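Local coordinates for uncharacterized protein (Chaetomium thermophilum, PDB 3LPZ) that probably acts as Get4 of the Get pathway, an alpha-solenoid protein that binds Get5 and serves the targeting of tail-anchored proteins, at residues N10-E13 with R14-R18; P196-V200 with A201-A205; N275-N278 with G279-D282; K99-G102 with C103-L106; V55-L58 with A59-Q63. All blocks are in the same frame, centred on the assembly; numbering follows the deposited sequence. Where two conformers were deposited one is given.

Interaction 1. Residues N10-E13 with R14-R18; sequences NKIE and RIIAR
Asn10 and Arg14 bring their flat polar ends together at the start of helix 11-25, one helical turn apart, and give a worked example of how several kinds of contact come together in a first turn. Asn10 OD1 arrives at the edge of the guanidinium, in its plane, and stands 2.9 Å from Arg14 NH1. The amide and the guanidinium are inclined to each other by 50°, so the two groups do not lie flat on one another. What brings the arginine back is a bend at chi3 (-56°), which folds the chain over the first turn. One face of the group then rests on Lys11, whose CA is 3.9 Å above the plane of the Arg14 guanidinium and toward its rim.

The backbone contributes four successive i to i+4 hydrogen bonds, donated by Arg14, Ile15, Ile16 and Ala17. The one from Ile16 N to Ile12 O is the straightest, 2.9 Å long with an N-H...O angle of 174°, while that from Arg14 N to Asn10 O measures 3.2 Å.

Apolar contacts form a third group. Ile12 CG2 packs on Ile16 CD1 at 3.8 Å, and the extended methylene chain of Lys11 passes Ile15, with CE 3.8 Å from Ile15 CD1.

These aliphatic groups face the next two helices. Ile15 touches Val41 and Tyr45 of helix 28-47, Ile16 meets Ile57 and Ser60 of helix 51-67, and Ile12 reaches both helices through Tyr45, Ala53 and Ile57, while Asn10, Glu13 and Arg14 remain on the exposed side.

Interaction 2. Residues P196-V200 with A201-A205; sequences PYLLV and ANVRA
Tyr197 lays one face of its ring against the methyl of Ala205, joining the last turn of helix 186-199 to the first turn of helix 203-220. Ala205 CB stands 3.3 Å above the plane of the Tyr197 ring and is displaced toward the rim on the CD1 side, a CH-pi contact. A chi1 of -76° places CG beside the tyrosine's own backbone N, and the ring's rotation about the CB-CG bond presents its face to Ala205. Asn202 CB approaches the same ring more distantly.

A second pair, Leu198 and Val203, meets at a slant by single methyls, Leu198 CD2 and Val203 CG2, 4.1 Å apart.

Between these pairs the chain turns by a Schellman motif. Ala201, with positive phi, is its C-prime residue: Asn202 N donates to Tyr197 O at 2.8 Å, and Ala201 N donates to Leu198 O at 2.9 Å. Helix stop and helix start then share a residue, because Asn202 is also the N-cap of what follows. Its CG lies anti to the backbone N (chi1 -165°), from where OD1 accepts from Ala205 N over 3.1 Å. That donor sits 62° out of the amide plane, away from the lone pairs.

The corner is wedged among several helices. Tyr197 OH is hydrogen-bonded to Leu159 O, at the end of helix 152-159, and its ring side also meets Pro167 and Leu170 of helix 166-179. Leu198 and Val203 pack instead on helices 243-256 and 282-293, and Leu198 O accepts a hydrogen bond from Tyr292 OH.

Interaction 3. Residues N275-N278 with G279-D282; sequences NELN and GIWD
Leu277 reaches Trp281 with chi1 at -95° and chi2 at 27°, both well off the usual staggered values, and this twisted shape sets CD2 over the six-membered ring of the indole. Trp281 helps by carrying CG anti to its own carbonyl carbon, with chi2 close to zero (-3°). The outcome is a CH-pi contact in which Leu277 CD2 stands 3.4 Å above the plane of the Trp281 ring, over its centre. The nearest ring atom is Trp281 CD2, 3.5 Å from the leucine methyl of the same name, and the six-membered ring takes the contact face-on.

Ile280 closes in from another direction. Its CG1 occupies the crowded position between backbone N and carbonyl carbon, and there it meets the root of the leucine: Ile280 CG1 is 4.0 Å from Leu277 CB, the two side chains running at about a right angle.

The backbone makes this meeting possible. A type I turn from Asn275 to Asn278 overlaps a type I' turn from Leu277 to Ile280, in which Asn278 and Gly279 both adopt positive phi, a value that glycine takes readily. The turn is closed by a weak hydrogen bond of 3.4 Å from Ile280 N to Leu277 O. A further bond, Asp282 N to Gly279 O at 3.1 Å, leads into the next helix.

Leu277 and Trp281 also pack on Leu244, and Trp281 on Phe247 and Ile248, all of helix 243-256. Asn-Gly at the two central positions is a classic sequence for a type I' beta turn, here used to connect consecutive helices, 271-275 and 282-293, of an alpha-solenoid.

Interaction 4. Residues K99-G102 with C103-L106; sequences KLLG and CLRL
Leu101 and Leu104 touch by one methyl each, CD2 of Leu101 lying 4.1 Å from CD2 of Leu104; they are two leucines three residues apart whose different first torsions bring their branches together. Leu101 has chi1 at -66°, which sets CG beside the backbone N. Leu104 instead turns CG away from its N (chi1 -176°), with chi2 at 61°, and its branch thereby swings to the side where Leu101 CD2 lies.

Other side chains curl back over carbonyl oxygens one turn earlier. Leu106 hangs over Gly102, its CD1 3.4 Å from Gly102 O, a contact of aliphatic carbon with a carbonyl rather than of two side chains. Arg105 does likewise through its first methylenes: CG is 3.4 Å from Leu101 O, after which the chain continues straight to NE and carries the guanidinium outward. Cys103 has its sulfur on the N-terminal side of its own residue, and SG stands 3.5 Å from Lys99 O.

Beneath these conformations runs a regular ladder of i to i+4 hydrogen bonds from Cys103, Leu104 and Arg105 to Lys99, Leu100 and Leu101. The shortest is Leu104 N to Leu100 O at 2.9 Å. Leu106 N then bonds instead to Cys103 O, three residues back, at 3.0 Å, a tighter turn.

Four helices surround the segment. Leu100 points into Phe117, Met121 and Trp124 of helix 112-128 and into Leu81, Val82 and Phe85 of helix 71-88; Leu101 and Leu104 pack on helix 136-148, and Cys103 and Leu106 touch Ser62 and Leu66 of helix 51-67.

Interaction 5. Residues V55-L58 with A59-Q63; sequences VDIL and ASVSQ
Asp56 O is gripped twice by a single residue, Ser60, which donates to it from both backbone and side chain. The hydroxyl bond, Ser60 OG to Asp56 O, is 2.8 Å long, and the amide bond, Ser60 N to the same Asp56 O, is 3.0 Å. The two donors reach the oxygen from opposite faces of its carbonyl plane, the hydroxyl tilted 30° from that plane and the amide 26°. It is the serine torsion that permits this: chi1 of -55° sets OG anti to its own carbonyl carbon and turns it back along the helix to the preceding turn.

Ser62, two residues on, offers the contrast. With OG anti to the backbone N, Ser62 directs its hydroxyl to a hydrogen bond with Gly74 O in helix 71-88; its CB stays by the previous turn, 3.0 Å from Leu58 O. Ser62 N still makes the ordinary bond to that oxygen, at 2.9 Å.

Small and branched groups cover the remaining carbonyls. Ala59 CB sits 3.3 Å from Val55 O, and Val61 CG2 is equally close, 3.3 Å, to Ile57 O. Between side chains Ile57 and Val61 approach more loosely, CG2 to CG2 at 4.5 Å; both also press against Thr38 of helix 28-47.

Helices 11-25, 28-47, 71-88 and 94-104 surround the contact. Ser62 is buried among them, where a hydroxyl needs a partner within the protein, and Gly74 O provides it. Ser60 is partly exposed, and its hydroxyl folds back onto Asp56 O. Each hydroxyl thus has a carbonyl acceptor, one in its own helix and one in the next.

Along the chain the order is interaction 1, 5, 4, 2 and 3, and the same order runs along the elongated solenoid. Interactions 1, 5 and 4 form one connected end: the centres of 1 and 5 are about 11 Å apart and those of 5 and 4 about 10 Å, with helix 51-67 touching helix 11-25 through Ile57 and Ile16 and helix 94-104 through Val55 and Lys99. Interaction 2 lies further on, about 28 Å from interaction 4 between centres, and interaction 3 about 20 Å from interaction 2 between centres. Interactions 1 and 3, with centres about 61 Å apart, occupy opposite sides of the chain's centre. The contacts sample an extended scaffold, consistent with one offering separate surfaces to several partners.

Interaction 1. Residues N10-E13 with R14-R18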
loop_
_atom_site.group_PDB
_atom_site.type_symbol
_atom_site.label_atom_id
_atom_site.label_comp_id
_atom_site.label_asym_id
_atom_site.label_seq_id
_atom_site.Cartn_x
_atom_site.Cartn_y
_atom_site.Cartn_z
ATOM N N ASN A 10 -38.842 -11.604 -3.755
ATOM C CA ASN A 10 -39.209 -11.412 -5.190
ATOM C C ASN A 10 -39.533 -9.961 -5.466
ATOM O O ASN A 10 -39.308 -9.464 -6.581
ATOM C CB ASN A 10 -40.404 -12.281 -5.580
ATOM C CG ASN A 10 -40.275 -12.850 -6.988
ATOM O OD1 ASN A 10 -41.058 -12.514 -7.893
ATOM N ND2 ASN A 10 -39.270 -13.706 -7.190
ATOM N N LYS A 11 -40.084 -9.288 -4.463
ATOM C CA LYS A 11 -40.405 -7.878 -4.602
ATOM C C LYS A 11 -39.136 -7.031 -4.845
ATOM O O LYS A 11 -39.138 -6.164 -5.729
ATOM C CB LYS A 11 -41.181 -7.354 -3.388
ATOM C CG LYS A 11 -41.775 -5.963 -3.624
ATOM C CD LYS A 11 -42.261 -5.288 -2.330
ATOM C CE LYS A 11 -42.606 -3.825 -2.604
ATOM N NZ LYS A 11 -43.141 -3.107 -1.410
ATOM N N ILE A 12 -38.073 -7.294 -4.069
ATOM C CA ILE A 12 -36.820 -6.522 -4.152
ATOM C C ILE A 12 -36.239 -6.663 -5.558
ATOM O O ILE A 12 -35.834 -5.678 -6.179
ATOM C CB ILE A 12 -35.740 -6.989 -3.117
ATOM C CG1 ILE A 12 -36.296 -7.122 -1.698
ATOM C CG2 ILE A 12 -34.514 -6.057 -3.145
ATOM C CD1 ILE A 12 -36.729 -5.845 -1.084
ATOM N N GLU A 13 -36.223 -7.901 -6.049
ATOM C CA GLU A 13 -35.684 -8.218 -7.365
ATOM C C GLU A 13 -36.430 -7.485 -8.492
ATOM O O GLU A 13 -35.808 -6.984 -9.429
ATOM C CB GLU A 13 -35.670 -9.736 -7.584
ATOM C CG GLU A 13 -35.063 -10.481 -6.402
ATOM C CD GLU A 13 -34.549 -11.862 -6.744
ATOM O OE1 GLU A 13 -35.239 -12.590 -7.498
ATOM O OE2 GLU A 13 -33.454 -12.225 -6.241
ATOM N N ARG A 14 -37.753 -7.391 -8.379
ATOM C CA ARG A 14 -38.533 -6.591 -9.336
ATOM C C ARG A 14 -38.287 -5.072 -9.221
ATOM O O ARG A 14 -38.252 -4.372 -10.228
ATOM C CB ARG A 14 -40.029 -6.892 -9.218
ATOM C CG ARG A 14 -40.406 -8.325 -9.615
ATOM C CD ARG A 14 -41.914 -8.472 -9.905
ATOM N NE ARG A 14 -42.746 -8.049 -8.779
ATOM C CZ ARG A 14 -43.029 -8.804 -7.718
ATOM N NH1 ARG A 14 -42.536 -10.039 -7.624
ATOM N NH2 ARG A 14 -43.802 -8.310 -6.749
ATOM N N ILE A 15 -38.132 -4.559 -8.008
ATOM C CA ILE A 15 -37.818 -3.125 -7.847
ATOM C C ILE A 15 -36.484 -2.814 -8.531
ATOM O O ILE A 15 -36.385 -1.892 -9.345
ATOM C CB ILE A 15 -37.828 -2.676 -6.360
ATOM C CG1 ILE A 15 -39.268 -2.580 -5.879
ATOM C CG2 ILE A 15 -37.087 -1.301 -6.169
ATOM C CD1 ILE A 15 -39.416 -2.785 -4.412
ATOM N N ILE A 16 -35.500 -3.655 -8.248
ATOM C CA ILE A 16 -34.185 -3.575 -8.877
ATOM C C ILE A 16 -34.211 -3.628 -10.406
ATOM O O ILE A 16 -33.623 -2.768 -11.055
ATOM C CB ILE A 16 -33.218 -4.644 -8.294
ATOM C CG1 ILE A 16 -32.879 -4.246 -6.843
ATOM C CG2 ILE A 16 -31.912 -4.732 -9.150
ATOM C CD1 ILE A 16 -32.190 -5.308 -6.009
ATOM N N ALA A 17 -34.884 -4.641 -10.965
ATOM C CA ALA A 17 -34.948 -4.834 -12.412
ATOM C C ALA A 17 -35.587 -3.610 -13.078
ATOM O O ALA A 17 -35.119 -3.144 -14.130
ATOM C CB ALA A 17 -35.715 -6.147 -12.767
ATOM N N ARG A 18 -36.643 -3.097 -12.449
ATOM C CA ARG A 18 -37.338 -1.896 -12.914
ATOM C C ARG A 18 -36.395 -0.692 -12.969
ATOM O O ARG A 18 -36.298 -0.022 -13.997
ATOM C CB ARG A 18 -38.556 -1.609 -12.021
ATOM C CG ARG A 18 -39.618 -0.722 -12.658
ATOM C CD ARG A 18 -40.976 -0.851 -11.954
ATOM N NE ARG A 18 -40.964 -0.327 -10.587
ATOM C CZ ARG A 18 -41.174 -1.054 -9.491
ATOM N NH1 ARG A 18 -41.422 -2.353 -9.582
ATOM N NH2 ARG A 18 -41.140 -0.476 -8.298
#

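Interaction 2. Residues P196-V200 with A201-A205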
loop_
_atom_site.group_PDB
_atom_site.type_symbol
_atom_site.label_atom_id
_atom_site.label_comp_id
_atom_site.label_asym_id
_atom_site.label_seq_id
_atom_site.Cartn_x
_atom_site.Cartn_y
_atom_site.Cartn_z
ATOM N N PRO A 196 9.813 -0.844 3.000
ATOM C CA PRO A 196 8.488 -0.612 3.599
ATOM C C PRO A 196 7.851 -1.862 4.224
ATOM O O PRO A 196 7.148 -1.738 5.247
ATOM C CB PRO A 196 7.654 -0.067 2.408
ATOM C CG PRO A 196 8.670 0.668 1.571
ATOM C CD PRO A 196 9.893 -0.279 1.633
ATOM N N TYR A 197 8.068 -3.042 3.626
ATOM C CA TYR A 197 7.578 -4.277 4.248
ATOM C C TYR A 197 8.257 -4.579 5.573
ATOM O O TYR A 197 7.570 -5.008 6.510
ATOM C CB TYR A 197 7.679 -5.492 3.314
ATOM C CG TYR A 197 6.598 -5.484 2.255
ATOM C CD1 TYR A 197 5.241 -5.473 2.613
ATOM C CD2 TYR A 197 6.932 -5.517 0.900
ATOM C CE1 TYR A 197 4.226 -5.492 1.618
ATOM C CE2 TYR A 197 5.931 -5.555 -0.100
ATOM C CZ TYR A 197 4.587 -5.519 0.280
ATOM O OH TYR A 197 3.620 -5.515 -0.693
ATOM N N LEU A 198 9.577 -4.353 5.656
ATOM C CA LEU A 198 10.281 -4.479 6.934
ATOM C C LEU A 198 9.698 -3.507 7.973
ATOM O O LEU A 198 9.488 -3.884 9.118
ATOM C CB LEU A 198 11.794 -4.239 6.781
ATOM C CG LEU A 198 12.582 -5.313 6.032
ATOM C CD1 LEU A 198 14.082 -4.926 5.971
ATOM C CD2 LEU A 198 12.357 -6.708 6.645
ATOM N N LEU A 199 9.416 -2.270 7.556
ATOM C CA LEU A 199 8.837 -1.262 8.460
ATOM C C LEU A 199 7.450 -1.611 9.030
ATOM O O LEU A 199 7.098 -1.133 10.101
ATOM C CB LEU A 199 8.782 0.114 7.783
ATOM C CG LEU A 199 10.147 0.765 7.495
ATOM C CD1 LEU A 199 9.936 2.100 6.709
ATOM C CD2 LEU A 199 10.931 1.010 8.769
ATOM N N VAL A 200 6.658 -2.405 8.321
ATOM C CA VAL A 200 5.355 -2.860 8.857
ATOM C C VAL A 200 5.479 -4.300 9.366
ATOM O O VAL A 200 4.490 -5.032 9.438
ATOM C CB VAL A 200 4.191 -2.705 7.823
ATOM C CG1 VAL A 200 3.979 -1.222 7.519
ATOM C CG2 VAL A 200 4.476 -3.497 6.519
ATOM N N ALA A 201 6.718 -4.699 9.665
ATOM C CA ALA A 201 7.013 -5.966 10.348
ATOM C C ALA A 201 6.544 -7.169 9.541
ATOM O O ALA A 201 6.032 -8.146 10.101
ATOM C CB ALA A 201 6.382 -5.956 11.770
ATOM N N ASN A 202 6.712 -7.102 8.217
ATOM C CA ASN A 202 6.332 -8.182 7.349
ATOM C C ASN A 202 7.573 -8.669 6.583
ATOM O O ASN A 202 7.798 -8.297 5.446
ATOM C CB ASN A 202 5.247 -7.710 6.376
ATOM C CG ASN A 202 4.535 -8.878 5.686
ATOM O OD1 ASN A 202 5.040 -9.994 5.677
ATOM N ND2 ASN A 202 3.368 -8.607 5.088
ATOM N N VAL A 203 8.391 -9.462 7.261
ATOM C CA VAL A 203 9.623 -9.984 6.721
ATOM C C VAL A 203 9.356 -10.879 5.525
ATOM O O VAL A 203 10.083 -10.832 4.560
ATOM C CB VAL A 203 10.453 -10.721 7.824
ATOM C CG1 VAL A 203 11.799 -11.228 7.257
ATOM C CG2 VAL A 203 10.737 -9.742 8.956
ATOM N N ARG A 204 8.320 -11.707 5.608
ATOM C CA ARG A 204 7.933 -12.601 4.525
ATOM C C ARG A 204 7.760 -11.813 3.229
ATOM O O ARG A 204 8.288 -12.184 2.180
ATOM C CB ARG A 204 6.609 -13.296 4.857
ATOM C CG ARG A 204 6.336 -14.522 4.002
ATOM C CD ARG A 204 4.918 -14.521 3.409
ATOM N NE ARG A 204 4.934 -14.107 2.003
ATOM C CZ ARG A 204 4.373 -12.996 1.530
ATOM N NH1 ARG A 204 3.722 -12.183 2.346
ATOM N NH2 ARG A 204 4.446 -12.722 0.234
ATOM N N ALA A 205 6.996 -10.727 3.320
ATOM C CA ALA A 205 6.728 -9.879 2.168
ATOM C C ALA A 205 8.020 -9.211 1.656
ATOM O O ALA A 205 8.254 -9.143 0.457
ATOM C CB ALA A 205 5.694 -8.810 2.538
#

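Interaction 3. Residues N275-N278 with G279-D282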
loop_
_atom_site.group_PDB
_atom_site.type_symbol
_atom_site.label_atom_id
_atom_site.label_comp_id
_atom_site.label_asym_id
_atom_site.label_seq_id
_atom_site.Cartn_x
_atom_site.Cartn_y
_atom_site.Cartn_z
ATOM N N ASN A 275 26.217 7.053 2.242
ATOM C CA ASN A 275 26.385 8.508 2.363
ATOM C C ASN A 275 25.982 9.238 1.087
ATOM O O ASN A 275 25.491 10.361 1.149
ATOM C CB ASN A 275 27.838 8.878 2.763
ATOM C CG ASN A 275 28.087 8.789 4.270
ATOM O OD1 ASN A 275 27.166 8.556 5.064
ATOM N ND2 ASN A 275 29.342 8.988 4.674
ATOM N N GLU A 276 26.182 8.595 -0.061
ATOM C CA GLU A 276 25.784 9.148 -1.351
ATOM C C GLU A 276 24.266 9.294 -1.532
ATOM O O GLU A 276 23.820 9.946 -2.476
ATOM C CB GLU A 276 26.339 8.281 -2.489
ATOM C CG GLU A 276 27.864 8.263 -2.575
ATOM C CD GLU A 276 28.393 7.471 -3.777
ATOM O OE1 GLU A 276 27.592 6.936 -4.571
ATOM O OE2 GLU A 276 29.631 7.391 -3.929
ATOM N N LEU A 277 23.475 8.678 -0.648
ATOM C CA LEU A 277 22.022 8.677 -0.779
ATOM C C LEU A 277 21.409 9.984 -0.250
ATOM O O LEU A 277 20.201 10.228 -0.383
ATOM C CB LEU A 277 21.439 7.483 -0.004
ATOM C CG LEU A 277 21.118 6.151 -0.698
ATOM C CD1 LEU A 277 21.960 5.910 -1.913
ATOM C CD2 LEU A 277 21.179 4.991 0.285
ATOM N N ASN A 278 22.270 10.784 0.377
ATOM C CA ASN A 278 21.910 12.017 1.094
ATOM C C ASN A 278 20.608 11.927 1.896
ATOM O O ASN A 278 19.692 12.748 1.796
ATOM C CB ASN A 278 22.108 13.305 0.252
ATOM C CG ASN A 278 20.866 13.741 -0.498
ATOM O OD1 ASN A 278 20.254 12.962 -1.219
ATOM N ND2 ASN A 278 20.512 15.016 -0.354
ATOM N N GLY A 279 20.571 10.878 2.723
ATOM C CA GLY A 279 19.571 10.719 3.775
ATOM C C GLY A 279 18.290 9.975 3.471
ATOM O O GLY A 279 17.476 9.771 4.388
ATOM N N ILE A 280 18.077 9.554 2.222
ATOM C CA ILE A 280 16.748 9.030 1.871
ATOM C C ILE A 280 16.387 7.708 2.560
ATOM O O ILE A 280 15.212 7.342 2.590
ATOM C CB ILE A 280 16.477 8.892 0.334
ATOM C CG1 ILE A 280 17.461 7.891 -0.311
ATOM C CG2 ILE A 280 16.412 10.306 -0.356
ATOM C CD1 ILE A 280 17.122 7.522 -1.791
ATOM N N TRP A 281 17.380 6.982 3.068
ATOM C CA TRP A 281 17.080 5.741 3.823
ATOM C C TRP A 281 17.223 5.884 5.341
ATOM O O TRP A 281 17.048 4.896 6.059
ATOM C CB TRP A 281 17.955 4.557 3.391
ATOM C CG TRP A 281 17.792 4.082 1.972
ATOM C CD1 TRP A 281 16.911 4.548 1.023
ATOM C CD2 TRP A 281 18.538 3.030 1.342
ATOM N NE1 TRP A 281 17.077 3.855 -0.165
ATOM C CE2 TRP A 281 18.066 2.918 0.005
ATOM C CE3 TRP A 281 19.569 2.180 1.771
ATOM C CZ2 TRP A 281 18.591 1.989 -0.895
ATOM C CZ3 TRP A 281 20.085 1.244 0.867
ATOM C CH2 TRP A 281 19.601 1.158 -0.443
ATOM N N ASP A 282 17.563 7.082 5.827
ATOM C CA ASP A 282 18.018 7.265 7.214
ATOM C C ASP A 282 16.940 6.896 8.227
ATOM O O ASP A 282 17.193 6.141 9.162
ATOM C CB ASP A 282 18.440 8.716 7.476
ATOM C CG ASP A 282 19.810 9.055 6.932
ATOM O OD1 ASP A 282 20.581 8.142 6.545
ATOM O OD2 ASP A 282 20.111 10.274 6.910
#

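Interaction 4. Residues K99-G102 with C103-L106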
loop_
_atom_site.group_PDB
_atom_site.type_symbol
_atom_site.label_atom_id
_atom_site.label_comp_id
_atom_site.label_asym_id
_atom_site.label_seq_id
_atom_site.Cartn_x
_atom_site.Cartn_y
_atom_site.Cartn_z
ATOM N N LYS A 99 -19.196 -6.939 -3.090
ATOM C CA LYS A 99 -20.043 -5.860 -3.635
ATOM C C LYS A 99 -19.234 -4.584 -3.841
ATOM O O LYS A 99 -19.427 -3.873 -4.838
ATOM C CB LYS A 99 -21.243 -5.600 -2.725
ATOM C CG LYS A 99 -22.260 -6.719 -2.765
ATOM C CD LYS A 99 -23.462 -6.429 -1.853
ATOM C CE LYS A 99 -24.423 -7.640 -1.758
ATOM N NZ LYS A 99 -23.848 -8.772 -0.972
ATOM N N LEU A 100 -18.354 -4.269 -2.890
ATOM C CA LEU A 100 -17.549 -3.034 -2.984
ATOM C C LEU A 100 -16.538 -3.129 -4.137
ATOM O O LEU A 100 -16.354 -2.146 -4.882
ATOM C CB LEU A 100 -16.872 -2.692 -1.646
ATOM C CG LEU A 100 -17.877 -2.337 -0.527
ATOM C CD1 LEU A 100 -17.164 -2.214 0.826
ATOM C CD2 LEU A 100 -18.614 -1.015 -0.819
ATOM N N LEU A 101 -15.926 -4.305 -4.306
ATOM C CA LEU A 101 -15.003 -4.524 -5.447
ATOM C C LEU A 101 -15.739 -4.487 -6.775
ATOM O O LEU A 101 -15.201 -4.006 -7.770
ATOM C CB LEU A 101 -14.223 -5.861 -5.305
ATOM C CG LEU A 101 -13.248 -5.900 -4.129
ATOM C CD1 LEU A 101 -12.746 -7.316 -3.952
ATOM C CD2 LEU A 101 -12.052 -4.923 -4.355
ATOM N N GLY A 102 -16.976 -4.982 -6.796
ATOM C CA GLY A 102 -17.786 -4.904 -8.008
ATOM C C GLY A 102 -18.017 -3.444 -8.414
ATOM O O GLY A 102 -17.980 -3.114 -9.622
ATOM N N CYS A 103 -18.279 -2.571 -7.444
ATOM C CA CYS A 103 -18.420 -1.124 -7.746
ATOM C C CYS A 103 -17.088 -0.501 -8.181
ATOM O O CYS A 103 -17.013 0.206 -9.212
ATOM C CB CYS A 103 -18.978 -0.349 -6.541
ATOM S SG CYS A 103 -20.682 -0.803 -6.092
ATOM N N LEU A 104 -16.046 -0.779 -7.400
ATOM C CA LEU A 104 -14.700 -0.219 -7.621
ATOM C C LEU A 104 -14.214 -0.381 -9.057
ATOM O O LEU A 104 -13.716 0.579 -9.681
ATOM C CB LEU A 104 -13.679 -0.896 -6.686
ATOM C CG LEU A 104 -12.233 -0.354 -6.741
ATOM C CD1 LEU A 104 -12.211 1.115 -6.355
ATOM C CD2 LEU A 104 -11.250 -1.163 -5.822
ATOM N N ARG A 105 -14.344 -1.605 -9.568
ATOM C CA ARG A 105 -13.790 -1.949 -10.866
ATOM C C ARG A 105 -14.587 -1.317 -12.011
ATOM O O ARG A 105 -14.117 -1.274 -13.135
ATOM C CB ARG A 105 -13.735 -3.458 -11.034
ATOM C CG ARG A 105 -12.731 -4.120 -10.079
ATOM C CD ARG A 105 -12.529 -5.572 -10.500
ATOM N NE ARG A 105 -11.652 -6.363 -9.619
ATOM C CZ ARG A 105 -10.319 -6.367 -9.669
ATOM N NH1 ARG A 105 -9.677 -5.578 -10.530
ATOM N NH2 ARG A 105 -9.620 -7.155 -8.839
ATOM N N LEU A 106 -15.787 -0.814 -11.725
ATOM C CA LEU A 106 -16.583 -0.164 -12.773
ATOM C C LEU A 106 -16.435 1.351 -12.877
ATOM O O LEU A 106 -16.952 1.950 -13.819
ATOM C CB LEU A 106 -18.055 -0.576 -12.672
ATOM C CG LEU A 106 -18.385 -2.057 -12.950
ATOM C CD1 LEU A 106 -19.804 -2.381 -12.438
ATOM C CD2 LEU A 106 -18.271 -2.413 -14.427
#

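Interaction 5. Residues V55-L58 with A59-Q63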
loop_
_atom_site.group_PDB
_atom_site.type_symbol
_atom_site.label_atom_id
_atom_site.label_comp_id
_atom_site.label_asym_id
_atom_site.label_seq_id
_atom_site.Cartn_x
_atom_site.Cartn_y
_atom_site.Cartn_z
ATOM N N VAL A 55 -28.851 -2.742 0.840
ATOM C CA VAL A 55 -27.561 -3.080 0.263
ATOM C C VAL A 55 -27.696 -3.663 -1.145
ATOM O O VAL A 55 -26.950 -3.266 -2.050
ATOM C CB VAL A 55 -26.742 -4.055 1.198
ATOM C CG1 VAL A 55 -25.611 -4.782 0.414
ATOM C CG2 VAL A 55 -26.166 -3.303 2.380
ATOM N N ASP A 56 -28.615 -4.610 -1.336
ATOM C CA ASP A 56 -28.756 -5.256 -2.650
ATOM C C ASP A 56 -29.192 -4.201 -3.669
ATOM O O ASP A 56 -28.657 -4.149 -4.771
ATOM C CB ASP A 56 -29.771 -6.405 -2.627
ATOM C CG ASP A 56 -29.233 -7.675 -1.968
ATOM O OD1 ASP A 56 -28.012 -7.819 -1.767
ATOM O OD2 ASP A 56 -30.055 -8.544 -1.634
ATOM N N ILE A 57 -30.145 -3.354 -3.281
ATOM C CA ILE A 57 -30.614 -2.272 -4.153
ATOM C C ILE A 57 -29.487 -1.302 -4.539
ATOM O O ILE A 57 -29.261 -1.047 -5.728
ATOM C CB ILE A 57 -31.798 -1.502 -3.523
ATOM C CG1 ILE A 57 -33.022 -2.436 -3.443
ATOM C CG2 ILE A 57 -32.124 -0.225 -4.343
ATOM C CD1 ILE A 57 -34.091 -1.964 -2.484
ATOM N N LEU A 58 -28.789 -0.767 -3.543
ATOM C CA LEU A 58 -27.691 0.180 -3.815
ATOM C C LEU A 58 -26.566 -0.443 -4.647
ATOM O O LEU A 58 -26.063 0.188 -5.594
ATOM C CB LEU A 58 -27.133 0.756 -2.490
ATOM C CG LEU A 58 -28.148 1.665 -1.783
ATOM C CD1 LEU A 58 -27.689 2.022 -0.367
ATOM C CD2 LEU A 58 -28.398 2.929 -2.591
ATOM N N ALA A 59 -26.140 -1.655 -4.285
ATOM C CA ALA A 59 -25.041 -2.299 -5.027
ATOM C C ALA A 59 -25.434 -2.590 -6.483
ATOM O O ALA A 59 -24.654 -2.332 -7.382
ATOM C CB ALA A 59 -24.541 -3.615 -4.306
ATOM N N SER A 60 -26.634 -3.128 -6.715
ATOM C CA SER A 60 -27.019 -3.482 -8.087
ATOM C C SER A 60 -27.179 -2.231 -8.942
ATOM O O SER A 60 -26.670 -2.176 -10.062
ATOM C CB SER A 60 -28.342 -4.265 -8.121
ATOM O OG SER A 60 -28.269 -5.393 -7.284
ATOM N N VAL A 61 -27.858 -1.219 -8.412
ATOM C CA VAL A 61 -28.151 -0.016 -9.189
ATOM C C VAL A 61 -26.901 0.866 -9.378
ATOM O O VAL A 61 -26.715 1.482 -10.442
ATOM C CB VAL A 61 -29.329 0.812 -8.588
ATOM C CG1 VAL A 61 -29.510 2.157 -9.348
ATOM C CG2 VAL A 61 -30.670 -0.015 -8.576
ATOM N N SER A 62 -26.056 0.932 -8.348
ATOM C CA SER A 62 -24.772 1.615 -8.465
ATOM C C SER A 62 -23.960 1.042 -9.625
ATOM O O SER A 62 -23.435 1.796 -10.459
ATOM C CB SER A 62 -23.930 1.479 -7.190
ATOM O OG SER A 62 -22.625 1.973 -7.473
ATOM N N GLN A 63 -23.846 -0.283 -9.661
ATOM C CA GLN A 63 -23.096 -0.942 -10.729
ATOM C C GLN A 63 -23.725 -0.682 -12.109
ATOM O O GLN A 63 -22.997 -0.416 -13.100
ATOM C CB GLN A 63 -22.906 -2.436 -10.442
ATOM C CG GLN A 63 -22.087 -2.645 -9.157
ATOM C CD GLN A 63 -21.943 -4.086 -8.744
ATOM O OE1 GLN A 63 -22.328 -4.978 -9.481
ATOM N NE2 GLN A 63 -21.378 -4.324 -7.550
#